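Local coordinates for protein histidine--tRNA ligase (Staphylococcus aureus, PDB 1QE0) that joins L-histidine to tRNA(His) at the cost of ATP, which is cleaved to AMP and diphosphate, as a homodimeric class II aminoacyl-tRNA synthetase, at residues T31-K36 against V147-Q152; P185-H188 against C194-R197; E405-E410 against V415-K420. All blocks are in the same frame, centred on the assembly; numbering follows the deposited sequence.

Contact 1: residues T31-K36 against V147-Q152; sequences TFYNYK and VMHIYQ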
ATOM      1  N   THR A  31      10.004   4.318  -7.125  1.00  3.84           N
ATOM      2  CA  THR A  31      10.305   5.697  -7.415  1.00  2.19           C
ATOM      3  C   THR A  31      11.629   5.809  -8.196  1.00  4.84           C
ATOM      4  O   THR A  31      11.725   6.507  -9.203  1.00  3.97           O
ATOM      5  CB  THR A  31      10.311   6.421  -6.086  1.00  2.00           C
ATOM      6  OG1 THR A  31       9.024   6.972  -5.875  1.00  2.00           O
ATOM      7  CG2 THR A  31      11.362   7.449  -5.982  1.00  8.50           C
ATOM      8  N   PHE A  32      12.613   5.018  -7.786  1.00  8.45           N
ATOM      9  CA  PHE A  32      13.930   5.000  -8.406  1.00  6.52           C
ATOM     10  C   PHE A  32      13.837   4.389  -9.797  1.00  7.07           C
ATOM     11  O   PHE A  32      14.571   4.766 -10.698  1.00 11.68           O
ATOM     12  CB  PHE A  32      14.910   4.167  -7.556  1.00  5.04           C
ATOM     13  CG  PHE A  32      14.962   4.550  -6.122  1.00  2.00           C
ATOM     14  CD1 PHE A  32      15.413   3.660  -5.190  1.00  5.83           C
ATOM     15  CD2 PHE A  32      14.528   5.795  -5.687  1.00 14.72           C
ATOM     16  CE1 PHE A  32      15.422   4.002  -3.818  1.00  6.98           C
ATOM     17  CE2 PHE A  32      14.534   6.140  -4.322  1.00  9.63           C
ATOM     18  CZ  PHE A  32      14.983   5.240  -3.398  1.00  2.00           C
ATOM     19  N   TYR A  33      12.959   3.411  -9.953  1.00  8.78           N
ATOM     20  CA  TYR A  33      12.790   2.724 -11.231  1.00  8.22           C
ATOM     21  C   TYR A  33      11.793   3.427 -12.103  1.00  9.93           C
ATOM     22  O   TYR A  33      11.656   3.093 -13.281  1.00 11.54           O
ATOM     23  CB  TYR A  33      12.330   1.298 -11.005  1.00  2.00           C
ATOM     24  CG  TYR A  33      13.399   0.452 -10.386  1.00  8.56           C
ATOM     25  CD1 TYR A  33      14.197  -0.360 -11.190  1.00 10.51           C
ATOM     26  CD2 TYR A  33      13.676   0.515  -9.003  1.00  4.33           C
ATOM     27  CE1 TYR A  33      15.260  -1.080 -10.655  1.00 13.98           C
ATOM     28  CE2 TYR A  33      14.740  -0.203  -8.446  1.00  8.71           C
ATOM     29  CZ  TYR A  33      15.535  -0.987  -9.289  1.00 14.85           C
ATOM     30  OH  TYR A  33      16.675  -1.581  -8.829  1.00 12.85           O
ATOM     31  N   ASN A  34      11.018   4.316 -11.491  1.00  7.82           N
ATOM     32  CA  ASN A  34      10.039   5.097 -12.214  1.00  5.93           C
ATOM     33  C   ASN A  34       8.758   4.358 -12.624  1.00  9.80           C
ATOM     34  O   ASN A  34       8.192   4.628 -13.709  1.00 11.67           O
ATOM     35  CB  ASN A  34      10.708   5.753 -13.416  1.00  5.42           C
ATOM     36  CG  ASN A  34       9.839   6.778 -14.072  1.00 15.74           C
ATOM     37  OD1 ASN A  34       9.140   7.528 -13.398  1.00 22.55           O
ATOM     38  ND2 ASN A  34       9.855   6.815 -15.403  1.00 13.97           N
ATOM     39  N   TYR A  35       8.317   3.409 -11.788  1.00  6.42           N
ATOM     40  CA  TYR A  35       7.072   2.695 -12.042  1.00  2.00           C
ATOM     41  C   TYR A  35       6.025   3.435 -11.228  1.00  6.60           C
ATOM     42  O   TYR A  35       6.311   3.873 -10.106  1.00  9.12           O
ATOM     43  CB  TYR A  35       7.157   1.270 -11.576  1.00  2.00           C
ATOM     44  CG  TYR A  35       7.885   0.408 -12.541  1.00  2.00           C
ATOM     45  CD1 TYR A  35       7.232  -0.594 -13.247  1.00  4.98           C
ATOM     46  CD2 TYR A  35       9.215   0.597 -12.779  1.00  2.47           C
ATOM     47  CE1 TYR A  35       7.913  -1.394 -14.175  1.00  2.70           C
ATOM     48  CE2 TYR A  35       9.904  -0.194 -13.716  1.00  7.37           C
ATOM     49  CZ  TYR A  35       9.243  -1.184 -14.407  1.00  2.00           C
ATOM     50  OH  TYR A  35       9.924  -1.932 -15.348  1.00  7.93           O
ATOM     51  N   LYS A  36       4.834   3.612 -11.801  1.00  7.35           N
ATOM     52  CA  LYS A  36       3.745   4.333 -11.151  1.00  5.31           C
ATOM     53  C   LYS A  36       2.642   3.399 -10.637  1.00  3.98           C
ATOM     54  O   LYS A  36       2.311   2.419 -11.293  1.00  2.82           O
ATOM     55  CB  LYS A  36       3.181   5.332 -12.138  1.00  8.13           C
ATOM     56  CG  LYS A  36       4.233   6.067 -12.966  1.00 13.62           C
ATOM     57  CD  LYS A  36       5.127   7.015 -12.165  1.00 16.58           C
ATOM     58  CE  LYS A  36       6.007   7.850 -13.095  1.00 22.19           C
ATOM     59  NZ  LYS A  36       6.990   8.708 -12.358  1.00 26.86           N
ATOM     60  N   VAL A 147      13.781  -7.025  -9.392  1.00 17.20           N
ATOM     61  CA  VAL A 147      13.287  -8.125  -8.579  1.00 14.39           C
ATOM     62  C   VAL A 147      14.396  -8.548  -7.623  1.00 18.05           C
ATOM     63  O   VAL A 147      14.122  -8.975  -6.513  1.00 23.44           O
ATOM     64  CB  VAL A 147      12.726  -9.298  -9.434  1.00 10.35           C
ATOM     65  CG1 VAL A 147      13.773  -9.842 -10.338  1.00 17.39           C
ATOM     66  CG2 VAL A 147      12.201 -10.410  -8.545  1.00  9.89           C
ATOM     67  N   MET A 148      15.649  -8.321  -8.013  1.00 17.51           N
ATOM     68  CA  MET A 148      16.774  -8.665  -7.161  1.00 12.98           C
ATOM     69  C   MET A 148      16.934  -7.575  -6.117  1.00 13.87           C
ATOM     70  O   MET A 148      17.142  -7.840  -4.923  1.00 14.03           O
ATOM     71  CB  MET A 148      18.040  -8.746  -7.989  1.00 15.29           C
ATOM     72  CG  MET A 148      19.015  -9.732  -7.446  1.00 23.31           C
ATOM     73  SD  MET A 148      18.398 -11.377  -7.727  1.00 27.15           S
ATOM     74  CE  MET A 148      19.927 -12.230  -7.785  1.00 31.07           C
ATOM     75  N   HIS A 149      16.813  -6.336  -6.570  1.00 10.71           N
ATOM     76  CA  HIS A 149      16.949  -5.196  -5.702  1.00  5.75           C
ATOM     77  C   HIS A 149      15.899  -5.250  -4.584  1.00  9.55           C
ATOM     78  O   HIS A 149      16.232  -5.097  -3.408  1.00 15.35           O
ATOM     79  CB  HIS A 149      16.824  -3.919  -6.525  1.00  2.00           C
ATOM     80  CG  HIS A 149      17.270  -2.673  -5.838  1.00  3.45           C
ATOM     81  ND1 HIS A 149      17.171  -1.422  -6.369  1.00  2.75           N
ATOM     82  CD2 HIS A 149      17.811  -2.487  -4.597  1.00  4.60           C
ATOM     83  CE1 HIS A 149      17.611  -0.518  -5.530  1.00  2.51           C
ATOM     84  NE2 HIS A 149      18.004  -1.137  -4.440  1.00  2.55           N
ATOM     85  N   ILE A 150      14.640  -5.491  -4.931  1.00  8.96           N
ATOM     86  CA  ILE A 150      13.577  -5.523  -3.916  1.00  8.92           C
ATOM     87  C   ILE A 150      13.971  -6.361  -2.709  1.00 10.11           C
ATOM     88  O   ILE A 150      14.112  -5.834  -1.595  1.00 11.18           O
ATOM     89  CB  ILE A 150      12.236  -6.041  -4.502  1.00  4.60           C
ATOM     90  CG1 ILE A 150      11.609  -4.944  -5.357  1.00  5.04           C
ATOM     91  CG2 ILE A 150      11.283  -6.487  -3.396  1.00  2.00           C
ATOM     92  CD1 ILE A 150      10.559  -5.449  -6.316  1.00  5.87           C
ATOM     93  N   TYR A 151      14.208  -7.649  -2.959  1.00  9.17           N
ATOM     94  CA  TYR A 151      14.566  -8.597  -1.922  1.00  6.69           C
ATOM     95  C   TYR A 151      15.883  -8.296  -1.244  1.00 11.24           C
ATOM     96  O   TYR A 151      16.003  -8.445  -0.027  1.00 15.84           O
ATOM     97  CB  TYR A 151      14.564  -9.995  -2.478  1.00  4.29           C
ATOM     98  CG  TYR A 151      13.199 -10.435  -2.829  1.00  2.00           C
ATOM     99  CD1 TYR A 151      12.356 -10.938  -1.866  1.00  5.19           C
ATOM    100  CD2 TYR A 151      12.748 -10.360  -4.108  1.00  2.00           C
ATOM    101  CE1 TYR A 151      11.084 -11.366  -2.176  1.00  2.09           C
ATOM    102  CE2 TYR A 151      11.473 -10.787  -4.442  1.00  5.59           C
ATOM    103  CZ  TYR A 151      10.648 -11.293  -3.469  1.00  2.06           C
ATOM    104  OH  TYR A 151       9.393 -11.748  -3.802  1.00  4.77           O
ATOM    105  N   GLN A 152      16.879  -7.856  -1.995  1.00 12.03           N
ATOM    106  CA  GLN A 152      18.138  -7.540  -1.345  1.00 12.66           C
ATOM    107  C   GLN A 152      18.006  -6.301  -0.483  1.00 11.02           C
ATOM    108  O   GLN A 152      18.715  -6.152   0.489  1.00 15.10           O
ATOM    109  CB  GLN A 152      19.252  -7.332  -2.359  1.00 19.75           C
ATOM    110  CG  GLN A 152      19.609  -8.571  -3.184  1.00 26.71           C
ATOM    111  CD  GLN A 152      20.902  -8.384  -3.948  1.00 28.38           C
ATOM    112  OE1 GLN A 152      21.092  -7.366  -4.624  1.00 37.00           O
ATOM    113  NE2 GLN A 152      21.809  -9.347  -3.833  1.00 29.21           N
TER
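Tyr33 and His149 meet by their side chains alone, with CA atoms 10.5 Å apart, and a single polar link spans the gap between the end of one helix and the flank of another. The phenol oxygen OH of Tyr33 lies 2.5 Å from ND1 of His149 in a hydrogen bond that either partner could donate. ND1 arrives at the edge of the tyrosine, close to its ring plane, and the phenol in turn arrives at the edge of the imidazole.

As an aromatic pair the two rings are rim to rim, their centroids 5.6 Å apart and their planes inclined at 56°, so neither lies over the face of the other. The imidazole reaches across because CG of His149 stands anti to the backbone N (chi1 -166°). The tyrosine also packs on Glu142 and Met146, one and two turns earlier in the helix that carries the histidine.

The backbone places Tyr33 at the close of helix 13-33. A Schellman motif ends this helix, with Asn34 as the C-prime residue at positive phi and Asn34 N weakly bonded to Thr31 O. Helix 137-153, which carries His149, packs its Val147, Ile150 and Tyr151 side chains onto the mixed sheet of the synthetase domain, leaving His149 to face the helix end.

Other polar bonds hold the turn. Lys36 NZ donates to Asn34 OD1 over 2.7 Å, and Asn34 ND2 bonds to Asp360 of the second subunit. Phe32 O accepts a bond from Arg353 of that subunit, and His354 of the same subunit stacks its ring on His149.

Contact 2: residues P185-H188 against C194-R197; sequences PVIH and CQSR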
ATOM      1  N   PRO A 185       1.319 -39.116 -33.584  1.00 46.27           N
ATOM      2  CA  PRO A 185       1.283 -40.553 -33.878  1.00 44.48           C
ATOM      3  C   PRO A 185       0.870 -41.448 -32.697  1.00 43.12           C
ATOM      4  O   PRO A 185       0.793 -42.670 -32.833  1.00 43.92           O
ATOM      5  CB  PRO A 185       2.699 -40.829 -34.367  1.00 45.21           C
ATOM      6  CG  PRO A 185       3.078 -39.514 -35.032  1.00 42.49           C
ATOM      7  CD  PRO A 185       2.604 -38.531 -34.005  1.00 44.16           C
ATOM      8  N   VAL A 186       0.609 -40.839 -31.545  1.00 38.50           N
ATOM      9  CA  VAL A 186       0.172 -41.567 -30.359  1.00 36.41           C
ATOM     10  C   VAL A 186      -0.870 -40.717 -29.642  1.00 39.60           C
ATOM     11  O   VAL A 186      -1.103 -40.850 -28.435  1.00 41.29           O
ATOM     12  CB  VAL A 186       1.337 -41.851 -29.418  1.00 32.28           C
ATOM     13  CG1 VAL A 186       2.382 -42.650 -30.143  1.00 39.91           C
ATOM     14  CG2 VAL A 186       1.926 -40.573 -28.854  1.00 22.77           C
ATOM     15  N   ILE A 187      -1.537 -39.878 -30.427  1.00 41.23           N
ATOM     16  CA  ILE A 187      -2.543 -38.957 -29.924  1.00 37.44           C
ATOM     17  C   ILE A 187      -3.722 -39.618 -29.223  1.00 38.60           C
ATOM     18  O   ILE A 187      -4.215 -39.088 -28.245  1.00 40.23           O
ATOM     19  CB  ILE A 187      -3.021 -37.998 -31.054  1.00 30.38           C
ATOM     20  CG1 ILE A 187      -3.547 -36.721 -30.438  1.00 29.88           C
ATOM     21  CG2 ILE A 187      -4.087 -38.648 -31.918  1.00 24.63           C
ATOM     22  CD1 ILE A 187      -2.654 -36.184 -29.347  1.00 35.62           C
ATOM     23  N   HIS A 188      -4.134 -40.796 -29.688  1.00 41.45           N
ATOM     24  CA  HIS A 188      -5.270 -41.514 -29.104  1.00 41.62           C
ATOM     25  C   HIS A 188      -4.970 -42.140 -27.758  1.00 43.73           C
ATOM     26  O   HIS A 188      -5.876 -42.611 -27.072  1.00 45.34           O
ATOM     27  CB  HIS A 188      -5.782 -42.587 -30.056  1.00 41.14           C
ATOM     28  CG  HIS A 188      -6.511 -42.046 -31.247  1.00 40.15           C
ATOM     29  ND1 HIS A 188      -6.965 -40.747 -31.316  1.00 40.50           N
ATOM     30  CD2 HIS A 188      -6.874 -42.632 -32.411  1.00 41.27           C
ATOM     31  CE1 HIS A 188      -7.576 -40.557 -32.473  1.00 42.51           C
ATOM     32  NE2 HIS A 188      -7.535 -41.686 -33.155  1.00 38.49           N
ATOM     33  N   CYS A 194      -5.960 -33.818 -23.329  1.00 37.67           N
ATOM     34  CA  CYS A 194      -4.697 -33.718 -24.035  1.00 34.25           C
ATOM     35  C   CYS A 194      -4.859 -33.855 -25.554  1.00 28.20           C
ATOM     36  O   CYS A 194      -4.193 -33.156 -26.326  1.00 29.45           O
ATOM     37  CB  CYS A 194      -3.710 -34.741 -23.463  1.00 36.82           C
ATOM     38  SG  CYS A 194      -3.602 -34.744 -21.616  1.00 42.20           S
ATOM     39  N   GLN A 195      -5.816 -34.664 -25.979  1.00 20.31           N
ATOM     40  CA  GLN A 195      -6.050 -34.852 -27.392  1.00 19.67           C
ATOM     41  C   GLN A 195      -6.469 -33.558 -28.067  1.00 24.63           C
ATOM     42  O   GLN A 195      -5.967 -33.215 -29.142  1.00 30.24           O
ATOM     43  CB  GLN A 195      -7.123 -35.903 -27.636  1.00 19.32           C
ATOM     44  CG  GLN A 195      -6.623 -37.319 -27.730  1.00 13.43           C
ATOM     45  CD  GLN A 195      -7.521 -38.182 -28.583  1.00 17.05           C
ATOM     46  OE1 GLN A 195      -8.092 -39.144 -28.099  1.00 16.17           O
ATOM     47  NE2 GLN A 195      -7.643 -37.845 -29.876  1.00 14.52           N
ATOM     48  N   SER A 196      -7.416 -32.849 -27.463  1.00 28.66           N
ATOM     49  CA  SER A 196      -7.882 -31.577 -28.023  1.00 28.76           C
ATOM     50  C   SER A 196      -6.690 -30.650 -28.207  1.00 28.29           C
ATOM     51  O   SER A 196      -6.469 -30.105 -29.294  1.00 30.86           O
ATOM     52  CB  SER A 196      -8.888 -30.898 -27.083  1.00 29.75           C
ATOM     53  OG  SER A 196     -10.082 -31.651 -26.902  1.00 34.50           O
ATOM     54  N   ARG A 197      -5.869 -30.577 -27.160  1.00 30.17           N
ATOM     55  CA  ARG A 197      -4.696 -29.715 -27.112  1.00 27.90           C
ATOM     56  C   ARG A 197      -3.581 -29.899 -28.129  1.00 25.33           C
ATOM     57  O   ARG A 197      -2.697 -29.054 -28.208  1.00 26.94           O
ATOM     58  CB  ARG A 197      -4.086 -29.745 -25.722  1.00 26.37           C
ATOM     59  CG  ARG A 197      -5.038 -29.451 -24.588  1.00 34.14           C
ATOM     60  CD  ARG A 197      -4.222 -28.881 -23.417  1.00 44.44           C
ATOM     61  NE  ARG A 197      -4.845 -28.990 -22.096  1.00 49.59           N
ATOM     62  CZ  ARG A 197      -4.707 -30.042 -21.292  1.00 51.53           C
ATOM     63  NH1 ARG A 197      -3.982 -31.096 -21.672  1.00 46.76           N
ATOM     64  NH2 ARG A 197      -5.232 -30.010 -20.071  1.00 53.91           N
TER
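The imidazole of His188 and the carboxamide of Gln195 are the flat groups here, and they meet at an edge: the amide end comes up to the ND1 side of the imidazole, near the ring plane, with the two planes 53° apart. Across this contact nothing from residues 194-197 lies over a face of the ring. The amide carbon, Gln195 CD, is 3.8 Å from His188 ND1.

The setting is a 3-10 segment after helix 169-183 that leads into the short helix 192-196, where Cys194 is bonded to Cys191 by a disulfide in a Cys-Ser-Asp-Cys sequence. This far-lying element is consistent with the insertion domain that histidyl-tRNA synthetases carry in their catalytic half.

Gln195 does most of the touching. Its chain, extended beyond CG, runs across Ile187 at an oblique angle before reaching the histidine. Gln195 CG lies 3.0 Å from the backbone oxygen O of Ile187, and the same methylene packs at 4.1 Å against Ile187 CG1. The isoleucine also touches Leu198, just past the short helix. A chi1 of -155° turns CG1 of Ile187 away from its own backbone N, and the end of the side chain comes close to the helix backbone, Ile187 CD1 lying 4.1 Å from Gln195 CA.

Contact 3: residues E405-E410 against V415-K420; sequences ESETIE and VEYFKK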
ATOM      1  N   GLU A 405      17.517   7.514  34.012  1.00 25.70           N
ATOM      2  CA  GLU A 405      18.101   8.794  34.385  1.00 31.31           C
ATOM      3  C   GLU A 405      17.060   9.905  34.188  1.00 31.92           C
ATOM      4  O   GLU A 405      16.381   9.929  33.172  1.00 34.79           O
ATOM      5  CB  GLU A 405      19.349   9.040  33.516  1.00 36.58           C
ATOM      6  CG  GLU A 405      19.911  10.479  33.502  1.00 50.32           C
ATOM      7  CD  GLU A 405      20.113  11.069  32.075  1.00 54.50           C
ATOM      8  OE1 GLU A 405      20.658  12.195  31.967  1.00 52.94           O
ATOM      9  OE2 GLU A 405      19.717  10.428  31.067  1.00 55.80           O
ATOM     10  N   SER A 406      16.878  10.778  35.177  1.00 31.14           N
ATOM     11  CA  SER A 406      15.921  11.881  35.047  1.00 28.44           C
ATOM     12  C   SER A 406      16.636  13.140  34.596  1.00 28.09           C
ATOM     13  O   SER A 406      17.844  13.247  34.738  1.00 30.60           O
ATOM     14  CB  SER A 406      15.230  12.178  36.385  1.00 25.96           C
ATOM     15  OG  SER A 406      14.240  11.217  36.727  1.00 26.65           O
ATOM     16  N   GLU A 407      15.897  14.066  34.002  1.00 29.48           N
ATOM     17  CA  GLU A 407      16.440  15.354  33.593  1.00 32.91           C
ATOM     18  C   GLU A 407      15.386  16.343  33.973  1.00 32.92           C
ATOM     19  O   GLU A 407      14.236  16.146  33.645  1.00 33.31           O
ATOM     20  CB  GLU A 407      16.726  15.419  32.105  1.00 36.38           C
ATOM     21  CG  GLU A 407      18.025  14.747  31.805  1.00 48.09           C
ATOM     22  CD  GLU A 407      19.055  15.611  31.114  1.00 56.99           C
ATOM     23  OE1 GLU A 407      18.888  15.844  29.908  1.00 67.39           O
ATOM     24  OE2 GLU A 407      20.069  15.992  31.731  1.00 57.85           O
ATOM     25  N   THR A 408      15.758  17.359  34.743  1.00 35.34           N
ATOM     26  CA  THR A 408      14.810  18.373  35.197  1.00 34.88           C
ATOM     27  C   THR A 408      14.762  19.551  34.230  1.00 36.73           C
ATOM     28  O   THR A 408      15.800  20.152  33.934  1.00 37.08           O
ATOM     29  CB  THR A 408      15.220  18.908  36.556  1.00 28.70           C
ATOM     30  OG1 THR A 408      15.580  17.819  37.401  1.00 39.20           O
ATOM     31  CG2 THR A 408      14.070  19.642  37.190  1.00 35.00           C
ATOM     32  N   ILE A 409      13.572  19.874  33.723  1.00 36.92           N
ATOM     33  CA  ILE A 409      13.426  21.003  32.806  1.00 34.57           C
ATOM     34  C   ILE A 409      12.174  21.740  33.229  1.00 33.35           C
ATOM     35  O   ILE A 409      11.436  21.237  34.081  1.00 32.31           O
ATOM     36  CB  ILE A 409      13.269  20.556  31.334  1.00 35.87           C
ATOM     37  CG1 ILE A 409      11.979  19.763  31.153  1.00 36.69           C
ATOM     38  CG2 ILE A 409      14.475  19.749  30.889  1.00 33.89           C
ATOM     39  CD1 ILE A 409      11.617  19.571  29.710  1.00 38.85           C
ATOM     40  N   GLU A 410      11.961  22.950  32.705  1.00 33.17           N
ATOM     41  CA  GLU A 410      10.742  23.695  33.033  1.00 34.70           C
ATOM     42  C   GLU A 410       9.564  23.089  32.211  1.00 32.79           C
ATOM     43  O   GLU A 410       9.774  22.598  31.092  1.00 32.46           O
ATOM     44  CB  GLU A 410      10.913  25.197  32.760  1.00 38.20           C
ATOM     45  CG  GLU A 410      10.964  25.577  31.302  1.00 48.54           C
ATOM     46  CD  GLU A 410      11.087  27.090  31.071  1.00 53.98           C
ATOM     47  OE1 GLU A 410      10.075  27.811  31.281  1.00 50.87           O
ATOM     48  OE2 GLU A 410      12.197  27.545  30.657  1.00 59.85           O
ATOM     49  N   VAL A 415       7.433  20.744  25.062  1.00 24.74           N
ATOM     50  CA  VAL A 415       7.278  20.533  23.625  1.00 28.66           C
ATOM     51  C   VAL A 415       8.601  20.775  22.912  1.00 28.82           C
ATOM     52  O   VAL A 415       9.053  19.964  22.128  1.00 26.44           O
ATOM     53  CB  VAL A 415       6.141  21.369  22.917  1.00 31.09           C
ATOM     54  CG1 VAL A 415       5.121  20.446  22.378  1.00 37.30           C
ATOM     55  CG2 VAL A 415       5.401  22.341  23.868  1.00 37.74           C
ATOM     56  N   GLU A 416       9.221  21.903  23.250  1.00 35.62           N
ATOM     57  CA  GLU A 416      10.509  22.352  22.710  1.00 37.62           C
ATOM     58  C   GLU A 416      11.594  21.313  22.850  1.00 34.10           C
ATOM     59  O   GLU A 416      12.443  21.138  21.968  1.00 34.41           O
ATOM     60  CB  GLU A 416      11.017  23.520  23.566  1.00 44.88           C
ATOM     61  CG  GLU A 416      10.735  24.897  23.073  1.00 60.94           C
ATOM     62  CD  GLU A 416      11.266  25.170  21.656  1.00 71.74           C
ATOM     63  OE1 GLU A 416      11.917  26.246  21.513  1.00 79.35           O
ATOM     64  OE2 GLU A 416      10.972  24.375  20.693  1.00 72.91           O
ATOM     65  N   TYR A 417      11.680  20.786  24.057  1.00 33.13           N
ATOM     66  CA  TYR A 417      12.674  19.820  24.472  1.00 31.85           C
ATOM     67  C   TYR A 417      12.525  18.485  23.805  1.00 30.99           C
ATOM     68  O   TYR A 417      13.497  17.739  23.711  1.00 31.96           O
ATOM     69  CB  TYR A 417      12.566  19.678  25.976  1.00 32.48           C
ATOM     70  CG  TYR A 417      13.539  18.725  26.636  1.00 35.56           C
ATOM     71  CD1 TYR A 417      13.084  17.540  27.179  1.00 37.97           C
ATOM     72  CD2 TYR A 417      14.891  19.058  26.758  1.00 34.78           C
ATOM     73  CE1 TYR A 417      13.952  16.670  27.833  1.00 44.46           C
ATOM     74  CE2 TYR A 417      15.803  18.207  27.418  1.00 38.06           C
ATOM     75  CZ  TYR A 417      15.319  17.007  27.959  1.00 45.81           C
ATOM     76  OH  TYR A 417      16.147  16.104  28.601  1.00 50.66           O
ATOM     77  N   PHE A 418      11.288  18.091  23.537  1.00 31.14           N
ATOM     78  CA  PHE A 418      11.056  16.837  22.881  1.00 29.69           C
ATOM     79  C   PHE A 418      11.146  17.040  21.400  1.00 29.20           C
ATOM     80  O   PHE A 418      11.680  16.205  20.709  1.00 31.60           O
ATOM     81  CB  PHE A 418       9.764  16.179  23.327  1.00 23.80           C
ATOM     82  CG  PHE A 418       9.942  15.258  24.502  1.00 24.36           C
ATOM     83  CD1 PHE A 418      10.121  13.894  24.311  1.00 22.26           C
ATOM     84  CD2 PHE A 418       9.971  15.754  25.799  1.00 23.49           C
ATOM     85  CE1 PHE A 418      10.322  13.040  25.393  1.00 20.66           C
ATOM     86  CE2 PHE A 418      10.175  14.885  26.893  1.00 21.65           C
ATOM     87  CZ  PHE A 418      10.351  13.541  26.682  1.00 19.66           C
ATOM     88  N   LYS A 419      10.718  18.207  20.946  1.00 30.27           N
ATOM     89  CA  LYS A 419      10.778  18.506  19.529  1.00 30.54           C
ATOM     90  C   LYS A 419      12.238  18.322  19.163  1.00 34.40           C
ATOM     91  O   LYS A 419      12.578  17.375  18.471  1.00 36.16           O
ATOM     92  CB  LYS A 419      10.358  19.926  19.298  1.00 28.44           C
ATOM     93  CG  LYS A 419       9.870  20.183  17.909  1.00 32.23           C
ATOM     94  CD  LYS A 419       9.260  21.549  17.865  1.00 36.52           C
ATOM     95  CE  LYS A 419       8.899  21.982  16.462  1.00 42.20           C
ATOM     96  NZ  LYS A 419       9.048  23.487  16.397  1.00 47.86           N
ATOM     97  N   LYS A 420      13.103  19.169  19.703  1.00 43.16           N
ATOM     98  CA  LYS A 420      14.549  19.090  19.458  1.00 47.92           C
ATOM     99  C   LYS A 420      15.141  17.822  20.116  1.00 52.06           C
ATOM    100  O   LYS A 420      15.840  17.023  19.430  1.00 55.11           O
ATOM    101  CB  LYS A 420      15.246  20.343  20.045  1.00 45.16           C
ATOM    102  CG  LYS A 420      14.867  21.638  19.352  1.00 43.42           C
ATOM    103  CD  LYS A 420      16.019  22.251  18.566  1.00 46.53           C
ATOM    104  CE  LYS A 420      17.131  21.270  18.214  1.00 45.76           C
ATOM    105  NZ  LYS A 420      16.710  20.220  17.231  1.00 45.99           N
ATOM    106  OXT LYS A 420      14.930  17.632  21.336  1.00 57.45           O
TER
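Tyr417 reaches from the C-terminal helix to strand 406-409, and most of its side chain, from CB to OH, meets something there. A chi1 of -179° swings the ring away from its own backbone N and outward from the helix. Tyr417 CB lies 3.9 Å from Ile409 CD1. At the first ring atom, Tyr417 CG is 3.7 Å from Ile409 CD1, and Tyr417 CD1 is nearer still, 3.6 Å from Ile409 CD1. Farther out, the other methyl of the isoleucine takes over: Ile409 CG2 stands 4.0 Å from the centroid of the Tyr417 ring and only 12° off its normal, a CH-pi contact over the centre of the face. Both methyls stand on the same side of the ring, CG2 over its middle and CD1 out by the CG-CD1 rim.

The strand is an outermost one of the five-stranded mixed sheet of the anticodon-binding domain, and helix 413-419 lies against the sheet at the very end of the chain. Backbone bonds of Glu407 to Val398 and of Ile409 to Ile396 tie strand 406-409 to strand 396-400, and the alternation of a strand turns Glu407 and Ile409 toward the helix while Thr408 turns away. Next along the helix, Phe418 packs on Val398 and sets its ring edge-to-face with Phe382.

At the tip, Tyr417 OH donates a hydrogen bond to Glu407 OE1, 3.0 Å away. The hydroxyl approaches on the anti side of the carboxylate, 23° out of its plane. Glu407 bends at chi2 and crosses the tyrosine at about a right angle, its carboxylate meeting the hydroxyl; Glu407 CB lies 3.6 Å from Tyr417 OH.

How the contacts relate
The three contacts follow one another along the chain and none touches another. Contact 1 lies near the middle, about 11 Å from the chain's centre, in the synthetase domain and next to the dimer partner. Contacts 2 and 3 each sit about 40 Å from that centre, on opposite sides of it, with their own centres about 81 Å apart. Contact 2 belongs to the same catalytic half as contact 1, about 44 Å away between centres; contact 3 belongs to the anticodon-binding domain, its centre about 41 Å from that of contact 1. The structure is the apo enzyme, with no bound substrate against which to place them. Residues 31-36 and 147-152 touch the second subunit, whereas contacts 2 and 3 meet no other chain of the dimer.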